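Local coordinates for protein chitinase (Thermococcus chitonophagus, PDB 5XSW) that probably hydrolyses chitin internally as an endochitinase, the chain being the C-terminal part of a longer protein and holding chitin-type sugars in its pocket, at residues F199-N204 with V295-L300; N316-L321 with E354-A359; I332-N337 with G341-L346. All coordinates share one frame; numbering follows the deposited sequence.

Contact 1: F199-N204 with V295-L300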
ATOM      1  N   PHE A 199      -7.680  11.355  17.172  1.00 22.82           N
ATOM      2  CA  PHE A 199      -8.461  11.166  15.906  1.00 20.93           C
ATOM      3  C   PHE A 199      -9.945  10.950  16.180  1.00 20.32           C
ATOM      4  O   PHE A 199     -10.721  10.740  15.252  1.00 22.79           O
ATOM      5  CB  PHE A 199      -7.880   9.976  15.058  1.00 23.24           C
ATOM      6  CG  PHE A 199      -6.431  10.213  14.666  1.00 22.29           C
ATOM      7  CD1 PHE A 199      -6.127  11.172  13.719  1.00 23.45           C
ATOM      8  CD2 PHE A 199      -5.385   9.490  15.280  1.00 23.78           C
ATOM      9  CE1 PHE A 199      -4.776  11.462  13.396  1.00 26.02           C
ATOM     10  CE2 PHE A 199      -4.066   9.742  14.931  1.00 28.91           C
ATOM     11  CZ  PHE A 199      -3.768  10.762  14.016  1.00 25.84           C
ATOM     12  N   LYS A 200     -10.327  11.027  17.464  1.00 23.11           N
ATOM     13  CA  LYS A 200     -11.741  10.951  17.919  1.00 24.91           C
ATOM     14  C   LYS A 200     -12.319   9.580  17.722  1.00 26.23           C
ATOM     15  O   LYS A 200     -13.545   9.414  17.641  1.00 23.05           O
ATOM     16  CB  LYS A 200     -12.630  11.997  17.195  1.00 23.52           C
ATOM     17  CG  LYS A 200     -11.927  13.384  17.088  1.00 26.92           C
ATOM     18  CD  LYS A 200     -11.435  13.872  18.495  1.00 21.21           C
ATOM     19  CE  LYS A 200     -10.631  15.174  18.278  1.00 26.20           C
ATOM     20  NZ  LYS A 200     -10.100  15.745  19.597  1.00 30.06           N
ATOM     21  N   VAL A 201     -11.441   8.568  17.670  1.00 22.68           N
ATOM     22  CA  VAL A 201     -11.907   7.190  17.546  1.00 23.08           C
ATOM     23  C   VAL A 201     -12.262   6.565  18.889  1.00 20.29           C
ATOM     24  O   VAL A 201     -11.452   6.627  19.841  1.00 22.55           O
ATOM     25  CB  VAL A 201     -10.777   6.297  16.871  1.00 21.59           C
ATOM     26  CG1 VAL A 201     -11.278   4.832  16.693  1.00 20.53           C
ATOM     27  CG2 VAL A 201     -10.436   6.971  15.509  1.00 17.82           C
ATOM     28  N   ASN A 202     -13.470   6.011  18.957  1.00 18.28           N
ATOM     29  CA  ASN A 202     -14.037   5.294  20.099  1.00 20.24           C
ATOM     30  C   ASN A 202     -13.153   4.097  20.458  1.00 26.25           C
ATOM     31  O   ASN A 202     -12.990   3.195  19.648  1.00 21.37           O
ATOM     32  CB  ASN A 202     -15.437   4.788  19.716  1.00 20.20           C
ATOM     33  CG  ASN A 202     -16.147   4.018  20.828  1.00 22.27           C
ATOM     34  OD1 ASN A 202     -15.664   3.894  21.969  1.00 22.94           O
ATOM     35  ND2 ASN A 202     -17.329   3.527  20.510  1.00 22.59           N
ATOM     36  N   PRO A 203     -12.573   4.093  21.660  1.00 23.26           N
ATOM     37  CA  PRO A 203     -11.730   2.963  22.057  1.00 21.22           C
ATOM     38  C   PRO A 203     -12.468   1.648  21.955  1.00 23.53           C
ATOM     39  O   PRO A 203     -11.827   0.638  21.654  1.00 23.47           O
ATOM     40  CB  PRO A 203     -11.374   3.266  23.563  1.00 22.05           C
ATOM     41  CG  PRO A 203     -11.558   4.762  23.698  1.00 27.49           C
ATOM     42  CD  PRO A 203     -12.688   5.128  22.705  1.00 21.05           C
ATOM     43  N   ASN A 204     -13.785   1.623  22.195  1.00 22.62           N
ATOM     44  CA  ASN A 204     -14.495   0.346  22.116  1.00 19.82           C
ATOM     45  C   ASN A 204     -14.505  -0.201  20.647  1.00 19.65           C
ATOM     46  O   ASN A 204     -14.543  -1.408  20.407  1.00 21.74           O
ATOM     47  CB  ASN A 204     -15.943   0.520  22.569  1.00 20.13           C
ATOM     48  CG  ASN A 204     -16.055   0.741  24.084  1.00 25.84           C
ATOM     49  OD1 ASN A 204     -15.179   0.332  24.858  1.00 22.70           O
ATOM     50  ND2 ASN A 204     -17.127   1.425  24.498  1.00 26.23           N
ATOM     51  N   VAL A 295      -1.733   3.347  14.481  1.00 21.48           N
ATOM     52  CA  VAL A 295      -1.722   3.008  13.040  1.00 20.63           C
ATOM     53  C   VAL A 295      -3.126   2.578  12.558  1.00 18.57           C
ATOM     54  O   VAL A 295      -3.572   3.029  11.542  1.00 18.50           O
ATOM     55  CB  VAL A 295      -0.683   1.876  12.733  1.00 24.08           C
ATOM     56  CG1 VAL A 295      -0.750   1.424  11.245  1.00 23.48           C
ATOM     57  CG2 VAL A 295       0.711   2.405  13.086  1.00 21.50           C
ATOM     58  N   ALA A 296      -3.772   1.688  13.285  1.00 18.71           N
ATOM     59  CA  ALA A 296      -5.111   1.268  12.919  1.00 19.67           C
ATOM     60  C   ALA A 296      -6.080   2.464  12.848  1.00 22.42           C
ATOM     61  O   ALA A 296      -6.858   2.571  11.890  1.00 19.50           O
ATOM     62  CB  ALA A 296      -5.656   0.202  13.911  1.00 18.79           C
ATOM     63  N   ALA A 297      -5.995   3.353  13.841  1.00 22.12           N
ATOM     64  CA  ALA A 297      -6.836   4.588  13.852  1.00 21.63           C
ATOM     65  C   ALA A 297      -6.560   5.467  12.617  1.00 23.30           C
ATOM     66  O   ALA A 297      -7.458   5.962  12.006  1.00 22.63           O
ATOM     67  CB  ALA A 297      -6.568   5.370  15.136  1.00 19.33           C
ATOM     68  N   VAL A 298      -5.295   5.653  12.240  1.00 19.65           N
ATOM     69  CA  VAL A 298      -4.985   6.428  11.052  1.00 20.30           C
ATOM     70  C   VAL A 298      -5.493   5.738   9.795  1.00 22.72           C
ATOM     71  O   VAL A 298      -5.978   6.407   8.890  1.00 20.01           O
ATOM     72  CB  VAL A 298      -3.453   6.707  10.946  1.00 21.15           C
ATOM     73  CG1 VAL A 298      -3.052   7.382   9.598  1.00 20.37           C
ATOM     74  CG2 VAL A 298      -3.026   7.623  12.185  1.00 21.38           C
ATOM     75  N   SER A 299      -5.398   4.407   9.741  1.00 19.42           N
ATOM     76  CA  SER A 299      -5.927   3.690   8.586  1.00 20.91           C
ATOM     77  C   SER A 299      -7.443   3.890   8.415  1.00 21.90           C
ATOM     78  O   SER A 299      -7.951   4.067   7.300  1.00 20.65           O
ATOM     79  CB  SER A 299      -5.627   2.175   8.728  1.00 22.43           C
ATOM     80  OG  SER A 299      -5.917   1.518   7.493  1.00 27.46           O
ATOM     81  N   LEU A 300      -8.166   3.795   9.518  1.00 20.13           N
ATOM     82  CA  LEU A 300      -9.599   4.044   9.535  1.00 20.81           C
ATOM     83  C   LEU A 300      -9.909   5.493   9.185  1.00 21.68           C
ATOM     84  O   LEU A 300     -10.821   5.786   8.430  1.00 21.92           O
ATOM     85  CB  LEU A 300     -10.169   3.693  10.899  1.00 20.88           C
ATOM     86  CG  LEU A 300     -10.124   2.208  11.232  1.00 21.15           C
ATOM     87  CD1 LEU A 300     -10.164   1.983  12.730  1.00 22.40           C
ATOM     88  CD2 LEU A 300     -11.263   1.494  10.542  1.00 18.40           C
TER

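Contact 2: N316-L321 with E354-A359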
ATOM      1  N   ASN A 316     -21.941  14.487   5.286  1.00 26.90           N
ATOM      2  CA  ASN A 316     -22.758  14.867   6.470  1.00 32.25           C
ATOM      3  C   ASN A 316     -24.292  14.759   6.205  1.00 29.91           C
ATOM      4  O   ASN A 316     -25.069  14.425   7.088  1.00 32.73           O
ATOM      5  CB  ASN A 316     -22.392  16.295   6.916  1.00 29.70           C
ATOM      6  CG  ASN A 316     -20.974  16.360   7.487  1.00 34.56           C
ATOM      7  OD1 ASN A 316     -20.472  15.342   7.950  1.00 27.54           O
ATOM      8  ND2 ASN A 316     -20.330  17.511   7.425  1.00 27.48           N
ATOM      9  N   GLU A 317     -24.677  14.969   4.959  1.00 28.74           N
ATOM     10  CA  GLU A 317     -26.083  14.809   4.584  1.00 33.50           C
ATOM     11  C   GLU A 317     -26.482  13.347   4.750  1.00 39.05           C
ATOM     12  O   GLU A 317     -27.511  13.037   5.334  1.00 32.87           O
ATOM     13  CB  GLU A 317     -26.302  15.318   3.153  1.00 31.59           C
ATOM     14  CG  GLU A 317     -27.722  15.183   2.682  1.00 41.03           C
ATOM     15  CD  GLU A 317     -27.880  15.481   1.181  1.00 54.23           C
ATOM     16  OE1 GLU A 317     -26.850  15.725   0.513  1.00 47.48           O
ATOM     17  OE2 GLU A 317     -29.037  15.463   0.676  1.00 62.58           O
ATOM     18  N   PHE A 318     -25.607  12.426   4.326  1.00 34.08           N
ATOM     19  CA  PHE A 318     -25.858  11.004   4.572  1.00 30.48           C
ATOM     20  C   PHE A 318     -25.946  10.667   6.062  1.00 31.11           C
ATOM     21  O   PHE A 318     -26.794   9.870   6.459  1.00 34.79           O
ATOM     22  CB  PHE A 318     -24.742  10.147   3.892  1.00 32.80           C
ATOM     23  CG  PHE A 318     -24.900   8.682   4.116  1.00 32.17           C
ATOM     24  CD1 PHE A 318     -25.784   7.947   3.344  1.00 33.88           C
ATOM     25  CD2 PHE A 318     -24.207   8.058   5.117  1.00 37.84           C
ATOM     26  CE1 PHE A 318     -25.954   6.625   3.565  1.00 37.49           C
ATOM     27  CE2 PHE A 318     -24.361   6.688   5.352  1.00 36.43           C
ATOM     28  CZ  PHE A 318     -25.225   5.982   4.581  1.00 29.62           C
ATOM     29  N   LEU A 319     -25.049  11.227   6.880  1.00 30.41           N
ATOM     30  CA  LEU A 319     -25.085  10.949   8.333  1.00 38.07           C
ATOM     31  C   LEU A 319     -26.442  11.431   8.942  1.00 45.18           C
ATOM     32  O   LEU A 319     -27.042  10.802   9.807  1.00 39.22           O
ATOM     33  CB  LEU A 319     -23.939  11.658   9.058  1.00 33.97           C
ATOM     34  CG  LEU A 319     -22.431  11.307   8.800  1.00 35.98           C
ATOM     35  CD1 LEU A 319     -21.474  12.262   9.534  1.00 36.13           C
ATOM     36  CD2 LEU A 319     -22.155   9.875   9.213  1.00 34.94           C
ATOM     37  N   ARG A 320     -26.899  12.577   8.477  1.00 40.21           N
ATOM     38  CA  ARG A 320     -28.187  13.170   8.950  1.00 41.25           C
ATOM     39  C   ARG A 320     -29.367  12.271   8.530  1.00 40.58           C
ATOM     40  O   ARG A 320     -30.223  11.963   9.327  1.00 40.73           O
ATOM     41  CB  ARG A 320     -28.254  14.608   8.396  1.00 44.18           C
ATOM     42  CG  ARG A 320     -29.458  15.490   8.650  1.00 61.27           C
ATOM     43  CD  ARG A 320     -29.081  16.987   8.360  1.00 51.97           C
ATOM     44  NE  ARG A 320     -28.823  17.300   6.944  1.00 64.93           N
ATOM     45  CZ  ARG A 320     -27.642  17.689   6.419  1.00 66.15           C
ATOM     46  NH1 ARG A 320     -27.565  17.941   5.114  1.00 62.85           N
ATOM     47  NH2 ARG A 320     -26.534  17.830   7.164  1.00 56.79           N
ATOM     48  N   LEU A 321     -29.361  11.752   7.306  1.00 36.24           N
ATOM     49  CA  LEU A 321     -30.561  11.096   6.753  1.00 38.59           C
ATOM     50  C   LEU A 321     -30.673   9.606   6.863  1.00 46.28           C
ATOM     51  O   LEU A 321     -31.794   9.087   6.809  1.00 35.15           O
ATOM     52  CB  LEU A 321     -30.710  11.426   5.261  1.00 35.73           C
ATOM     53  CG  LEU A 321     -30.808  12.906   4.849  1.00 47.15           C
ATOM     54  CD1 LEU A 321     -30.731  13.083   3.346  1.00 39.96           C
ATOM     55  CD2 LEU A 321     -32.114  13.474   5.348  1.00 47.18           C
ATOM     56  N   GLU A 354     -30.604   6.432  -2.486  1.00 34.61           N
ATOM     57  CA  GLU A 354     -31.899   6.302  -1.835  1.00 32.23           C
ATOM     58  C   GLU A 354     -32.034   5.002  -1.136  1.00 33.03           C
ATOM     59  O   GLU A 354     -32.560   4.940  -0.016  1.00 34.80           O
ATOM     60  CB  GLU A 354     -33.071   6.460  -2.853  1.00 38.76           C
ATOM     61  CG  GLU A 354     -33.207   7.883  -3.353  1.00 40.78           C
ATOM     62  CD  GLU A 354     -33.612   8.875  -2.233  1.00 46.00           C
ATOM     63  OE1 GLU A 354     -34.249   8.449  -1.241  1.00 46.73           O
ATOM     64  OE2 GLU A 354     -33.271  10.074  -2.338  1.00 57.32           O
ATOM     65  N   LYS A 355     -31.601   3.933  -1.804  1.00 32.91           N
ATOM     66  CA  LYS A 355     -31.575   2.640  -1.160  1.00 35.57           C
ATOM     67  C   LYS A 355     -30.728   2.673   0.125  1.00 33.63           C
ATOM     68  O   LYS A 355     -31.067   2.004   1.087  1.00 32.73           O
ATOM     69  CB  LYS A 355     -30.997   1.582  -2.127  1.00 40.04           C
ATOM     70  CG  LYS A 355     -30.977   0.136  -1.623  1.00 47.52           C
ATOM     71  CD  LYS A 355     -30.418  -0.824  -2.735  1.00 52.33           C
ATOM     72  CE  LYS A 355     -30.625  -2.344  -2.420  1.00 68.77           C
ATOM     73  NZ  LYS A 355     -31.707  -3.015  -3.277  1.00 67.05           N
ATOM     74  N   ALA A 356     -29.596   3.376   0.083  1.00 32.00           N
ATOM     75  CA  ALA A 356     -28.690   3.424   1.259  1.00 32.28           C
ATOM     76  C   ALA A 356     -29.335   4.176   2.421  1.00 31.78           C
ATOM     77  O   ALA A 356     -29.386   3.672   3.565  1.00 31.78           O
ATOM     78  CB  ALA A 356     -27.410   4.093   0.908  1.00 26.57           C
ATOM     79  N   ILE A 357     -29.841   5.385   2.152  1.00 32.22           N
ATOM     80  CA  ILE A 357     -30.392   6.127   3.300  1.00 37.48           C
ATOM     81  C   ILE A 357     -31.694   5.513   3.837  1.00 36.31           C
ATOM     82  O   ILE A 357     -32.048   5.749   5.002  1.00 38.65           O
ATOM     83  CB  ILE A 357     -30.640   7.601   3.021  1.00 41.19           C
ATOM     84  CG1 ILE A 357     -31.725   7.790   1.997  1.00 43.94           C
ATOM     85  CG2 ILE A 357     -29.345   8.361   2.654  1.00 39.71           C
ATOM     86  CD1 ILE A 357     -32.061   9.272   1.826  1.00 47.62           C
ATOM     87  N   ASN A 358     -32.362   4.670   3.048  1.00 39.01           N
ATOM     88  CA  ASN A 358     -33.607   4.055   3.519  1.00 38.03           C
ATOM     89  C   ASN A 358     -33.447   2.701   4.134  1.00 43.27           C
ATOM     90  O   ASN A 358     -34.418   2.107   4.609  1.00 40.30           O
ATOM     91  CB  ASN A 358     -34.630   3.956   2.370  1.00 46.64           C
ATOM     92  CG  ASN A 358     -35.256   5.317   2.043  1.00 46.58           C
ATOM     93  OD1 ASN A 358     -35.814   5.970   2.915  1.00 52.05           O
ATOM     94  ND2 ASN A 358     -35.105   5.764   0.811  1.00 44.21           N
ATOM     95  N   ALA A 359     -32.228   2.186   4.142  1.00 38.01           N
ATOM     96  CA  ALA A 359     -32.033   0.860   4.683  1.00 30.78           C
ATOM     97  C   ALA A 359     -32.061   0.880   6.206  1.00 36.91           C
ATOM     98  O   ALA A 359     -31.374   1.690   6.827  1.00 35.71           O
ATOM     99  CB  ALA A 359     -30.669   0.247   4.155  1.00 33.07           C
TER

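Contact 3: I332-N337 with G341-L346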
ATOM      1  N   ILE A 332     -17.291   2.192   7.229  1.00 22.06           N
ATOM      2  CA  ILE A 332     -15.878   2.297   7.581  1.00 20.05           C
ATOM      3  C   ILE A 332     -15.295   0.895   7.939  1.00 20.55           C
ATOM      4  O   ILE A 332     -14.193   0.574   7.500  1.00 20.85           O
ATOM      5  CB  ILE A 332     -15.645   3.282   8.773  1.00 21.88           C
ATOM      6  CG1 ILE A 332     -15.939   4.747   8.400  1.00 20.03           C
ATOM      7  CG2 ILE A 332     -14.186   3.222   9.302  1.00 19.39           C
ATOM      8  CD1 ILE A 332     -15.274   5.248   7.112  1.00 23.71           C
ATOM      9  N   ASP A 333     -16.005   0.093   8.732  1.00 19.67           N
ATOM     10  CA  ASP A 333     -15.513  -1.248   9.033  1.00 24.52           C
ATOM     11  C   ASP A 333     -15.445  -2.128   7.761  1.00 26.57           C
ATOM     12  O   ASP A 333     -14.515  -2.893   7.566  1.00 21.34           O
ATOM     13  CB  ASP A 333     -16.399  -1.960  10.030  1.00 22.82           C
ATOM     14  CG  ASP A 333     -15.833  -3.286  10.418  1.00 26.45           C
ATOM     15  OD1 ASP A 333     -14.802  -3.269  11.112  1.00 24.61           O
ATOM     16  OD2 ASP A 333     -16.326  -4.361   9.972  1.00 24.10           O
ATOM     17  N   PHE A 334     -16.465  -2.057   6.923  1.00 21.13           N
ATOM     18  CA  PHE A 334     -16.406  -2.816   5.664  1.00 21.14           C
ATOM     19  C   PHE A 334     -15.168  -2.444   4.817  1.00 18.39           C
ATOM     20  O   PHE A 334     -14.487  -3.310   4.285  1.00 21.63           O
ATOM     21  CB  PHE A 334     -17.725  -2.603   4.864  1.00 21.11           C
ATOM     22  CG  PHE A 334     -17.740  -3.294   3.512  1.00 21.70           C
ATOM     23  CD1 PHE A 334     -17.887  -4.683   3.429  1.00 24.13           C
ATOM     24  CD2 PHE A 334     -17.578  -2.558   2.373  1.00 21.75           C
ATOM     25  CE1 PHE A 334     -17.910  -5.316   2.176  1.00 25.89           C
ATOM     26  CE2 PHE A 334     -17.632  -3.152   1.119  1.00 23.04           C
ATOM     27  CZ  PHE A 334     -17.787  -4.542   1.013  1.00 22.85           C
ATOM     28  N   GLY A 335     -14.883  -1.153   4.703  1.00 18.42           N
ATOM     29  CA  GLY A 335     -13.763  -0.620   3.950  1.00 19.23           C
ATOM     30  C   GLY A 335     -12.433  -1.082   4.581  1.00 23.87           C
ATOM     31  O   GLY A 335     -11.385  -1.202   3.916  1.00 21.27           O
ATOM     32  N   TYR A 336     -12.451  -1.270   5.885  1.00 21.01           N
ATOM     33  CA  TYR A 336     -11.212  -1.691   6.589  1.00 20.92           C
ATOM     34  C   TYR A 336     -10.886  -3.101   6.195  1.00 23.16           C
ATOM     35  O   TYR A 336      -9.720  -3.431   5.894  1.00 22.52           O
ATOM     36  CB  TYR A 336     -11.377  -1.629   8.099  1.00 18.76           C
ATOM     37  CG  TYR A 336     -10.063  -1.985   8.827  1.00 19.32           C
ATOM     38  CD1 TYR A 336      -9.119  -1.012   9.090  1.00 19.32           C
ATOM     39  CD2 TYR A 336      -9.834  -3.281   9.255  1.00 22.29           C
ATOM     40  CE1 TYR A 336      -7.931  -1.306   9.785  1.00 22.15           C
ATOM     41  CE2 TYR A 336      -8.652  -3.619   9.934  1.00 22.99           C
ATOM     42  CZ  TYR A 336      -7.710  -2.632  10.176  1.00 24.82           C
ATOM     43  OH  TYR A 336      -6.555  -2.958  10.852  1.00 27.26           O
ATOM     44  N   ASN A 337     -11.916  -3.928   6.164  1.00 20.03           N
ATOM     45  CA  ASN A 337     -11.715  -5.351   5.817  1.00 21.24           C
ATOM     46  C   ASN A 337     -11.622  -5.609   4.283  1.00 26.77           C
ATOM     47  O   ASN A 337     -10.773  -6.384   3.836  1.00 24.74           O
ATOM     48  CB  ASN A 337     -12.850  -6.171   6.395  1.00 20.99           C
ATOM     49  CG  ASN A 337     -12.755  -7.671   6.044  1.00 28.69           C
ATOM     50  OD1 ASN A 337     -13.682  -8.218   5.473  1.00 25.80           O
ATOM     51  ND2 ASN A 337     -11.615  -8.326   6.389  1.00 22.30           N
ATOM     52  N   GLY A 341     -11.760   0.399  -2.379  1.00 20.41           N
ATOM     53  CA  GLY A 341     -12.296   0.046  -3.712  1.00 22.42           C
ATOM     54  C   GLY A 341     -13.655  -0.622  -3.543  1.00 23.66           C
ATOM     55  O   GLY A 341     -14.636  -0.336  -4.257  1.00 23.78           O
ATOM     56  N   ALA A 342     -13.745  -1.496  -2.550  1.00 23.20           N
ATOM     57  CA  ALA A 342     -14.999  -2.231  -2.290  1.00 21.55           C
ATOM     58  C   ALA A 342     -16.099  -1.287  -1.788  1.00 23.60           C
ATOM     59  O   ALA A 342     -17.254  -1.450  -2.168  1.00 23.92           O
ATOM     60  CB  ALA A 342     -14.794  -3.346  -1.273  1.00 22.67           C
ATOM     61  N   ILE A 343     -15.740  -0.302  -0.969  1.00 25.77           N
ATOM     62  CA  ILE A 343     -16.752   0.758  -0.608  1.00 23.14           C
ATOM     63  C   ILE A 343     -17.256   1.470  -1.873  1.00 22.23           C
ATOM     64  O   ILE A 343     -18.459   1.642  -2.095  1.00 23.30           O
ATOM     65  CB  ILE A 343     -16.167   1.847   0.339  1.00 24.51           C
ATOM     66  CG1 ILE A 343     -15.897   1.273   1.750  1.00 23.87           C
ATOM     67  CG2 ILE A 343     -17.187   3.074   0.446  1.00 23.65           C
ATOM     68  CD1 ILE A 343     -15.140   2.374   2.662  1.00 22.21           C
ATOM     69  N   GLU A 344     -16.307   1.899  -2.686  1.00 21.12           N
ATOM     70  CA  GLU A 344     -16.567   2.676  -3.911  1.00 25.10           C
ATOM     71  C   GLU A 344     -17.531   1.950  -4.837  1.00 26.77           C
ATOM     72  O   GLU A 344     -18.442   2.578  -5.445  1.00 26.07           O
ATOM     73  CB  GLU A 344     -15.230   2.966  -4.654  1.00 22.23           C
ATOM     74  CG  GLU A 344     -15.439   3.781  -5.895  1.00 32.27           C
ATOM     75  CD  GLU A 344     -14.124   4.147  -6.565  1.00 33.52           C
ATOM     76  OE1 GLU A 344     -13.083   3.465  -6.347  1.00 34.99           O
ATOM     77  OE2 GLU A 344     -14.111   5.152  -7.286  1.00 33.18           O
ATOM     78  N   ALA A 345     -17.385   0.621  -4.913  1.00 23.45           N
ATOM     79  CA  ALA A 345     -18.205  -0.203  -5.804  1.00 24.91           C
ATOM     80  C   ALA A 345     -19.684  -0.241  -5.373  1.00 26.13           C
ATOM     81  O   ALA A 345     -20.571  -0.518  -6.218  1.00 27.46           O
ATOM     82  CB  ALA A 345     -17.694  -1.604  -5.867  1.00 23.93           C
ATOM     83  N   LEU A 346     -19.951   0.002  -4.088  1.00 24.16           N
ATOM     84  CA  LEU A 346     -21.335  -0.012  -3.567  1.00 28.09           C
ATOM     85  C   LEU A 346     -22.149   1.173  -4.110  1.00 25.43           C
ATOM     86  O   LEU A 346     -23.392   1.110  -4.124  1.00 31.47           O
ATOM     87  CB  LEU A 346     -21.344   0.026  -2.012  1.00 25.75           C
ATOM     88  CG  LEU A 346     -20.581  -1.120  -1.347  1.00 28.40           C
ATOM     89  CD1 LEU A 346     -20.526  -0.883   0.200  1.00 29.23           C
ATOM     90  CD2 LEU A 346     -21.246  -2.418  -1.696  1.00 29.14           C
TER

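Contact 1: F199-N204 with V295-L300
Phe199 and Val201 close over one side of helix 288-311, meeting Ala297 and Val298 in a wholly apolar contact of 180 Å² between buried residues. Traced outward, the Phe199 side chain leaves the backbone with CG anti to the carbonyl carbon (chi1 -60°), which aims the ring at the helix. CB and CG stop just short of contact, and touching begins at CD2, 4.3 Å from CB of Ala297. Next along that flank, CE2 comes to 3.6 Å from CG2 of Val298, and CZ at the tip lies 3.7 Å from the same methyl. CD1 and CE1, on the far flank, are more distant. Both methyls approach the ring obliquely.

Ala297 CB is shared, since CG2 of Val201 also reaches it, at 4.2 Å. Between Phe199 and Val201 the chain turns: helix 186-199 ends and Lys200 takes positive phi (69°). Asn202 then caps helix 203-214, its OD1 accepting from Asn204 N at 3.0 Å with the donor well above the carbonyl plane. Leu206 of that helix and the loop residue Phe151 pack on Val201. Because the two segments meet through methyls and ring carbons, with polar groups turned to other partners, what holds them to each other is van der Waals contact and burial, with little directional restraint.

Contact 2: N316-L321 with E354-A359
Phe318 and Leu321, one helical turn apart, face Ala356 and Ile357. In Phe318 CG stands anti to the backbone N (chi1 179°), which carries the ring across to the other segment although its CB does not point there. One ring flank does the touching. CB of Ala356 stands at the ring edge, near its plane, 3.9 Å from CE1, while CD1 meets CG2 of Ile357 at 3.7 Å from an oblique direction. The Phe318 and Ile357 side chains run past each other in opposite senses.

Ile357 places CG1 between its backbone N and carbonyl carbon (chi1 66°), a crowded position for a helical residue. CG2 is thereby left anti to the carbonyl carbon, and this branch touches both Phe318 and CB of Leu321, the latter at 4.2 Å. Near the C-terminal ends of both helices the backbones also come close, Leu321 CA lying 6.1 Å from Ile357 CA.

In the fold, this joins helix 313-321 to the short helix 353-357 across a stretch of helices and loops without strands, toward the periphery of the chain. Ala327 and Ile331 of helix 327-338 also pack on Phe318, and the ring of Phe349 meets it with planes at about 55°. Trp353 packs against Leu321 and Glu317 from the start of the second helix.

Polar groups hold the individual segments. Glu354 O receives the backbone N of Asn358 at 3.1 Å and, weakly, its ND2 at 2.8 Å. Lys323, just beyond the first helix, forms backbone hydrogen bonding with Ile357.

Contact 3: I332-N337 with G341-L346
Two consecutive helices joined by a very short turn bring Phe334 and Gly335 of helix 327-338 against Ala342, Ile343 and Leu346 of helix 340-346, and the first of these helices carries Asn337 of the glycan pocket. The axes of the two short segments pass 8.6 Å apart and their directions differ by 130°, so the helices are roughly reversed but markedly splayed.

Phe334 is the main side chain that 332-337 contributes. Its CG is anti to the backbone N (chi1 177°), and this sends the ring over to the second helix, where CE2 does most of the work: it lies 3.7 Å from CB of Ala342 and 3.8 Å from CD1 of Leu346, both approached obliquely. CD2 also meets CG1 of Ile343, at 4.2 Å. Ala342 O sits at the ring edge in its plane, so the carbonyl faces the ring's CH rim. Replacing Phe334 with an alanine here would probably leave Ala342 CB and Leu346 CD1 without their ring partner and open a gap between the two helices.

Beside it, Gly335 meets Ile343. The isoleucine is extended beyond CG1 (chi2 174°), and its CD1 comes to 3.5 Å from CA of Gly335; a side chain at this glycine would run into that methyl, so its absence allows the close approach. The CA atoms of Gly335 and Ile343, 5.6 Å apart, are the nearest CA pair across the two segments.

Val375 of helix 374-386 and the loop residue Met368 pack on Phe334, and Asp333 OD2 is hydrogen-bonded to His374 ND1, His374 being a pocket residue that also touches Asn337. Helices 203-214 and 288-311 lie beside Asp333, Ile332 and Tyr336, while Pro246 of the second subunit rests on Glu344 and Ala345.

All three contacts are apolar and use a phenylalanine; contact 1 sets an inter-helix turn on a helix, contacts 2 and 3 pair two helices, and Ile357 is central to contact 2. Contact 1 is innermost, its centre about 6 Å from the centre of the chain; contact 3, also buried, has its centre about 17 Å from that point, and partly exposed contact 2 about 22 Å. Contacts 1 and 3 touch: Leu300 CD2 lies 3.6 Å from Tyr336 CD1, so helices 288-311 and 327-338 meet directly. Contact 2 stays about 7 Å from contact 3 between nearest atoms, yet its helices bracket those of contact 3 in sequence. Contact 3 alone uses a glycine backbone, and helix 327-338 also carries Asn337.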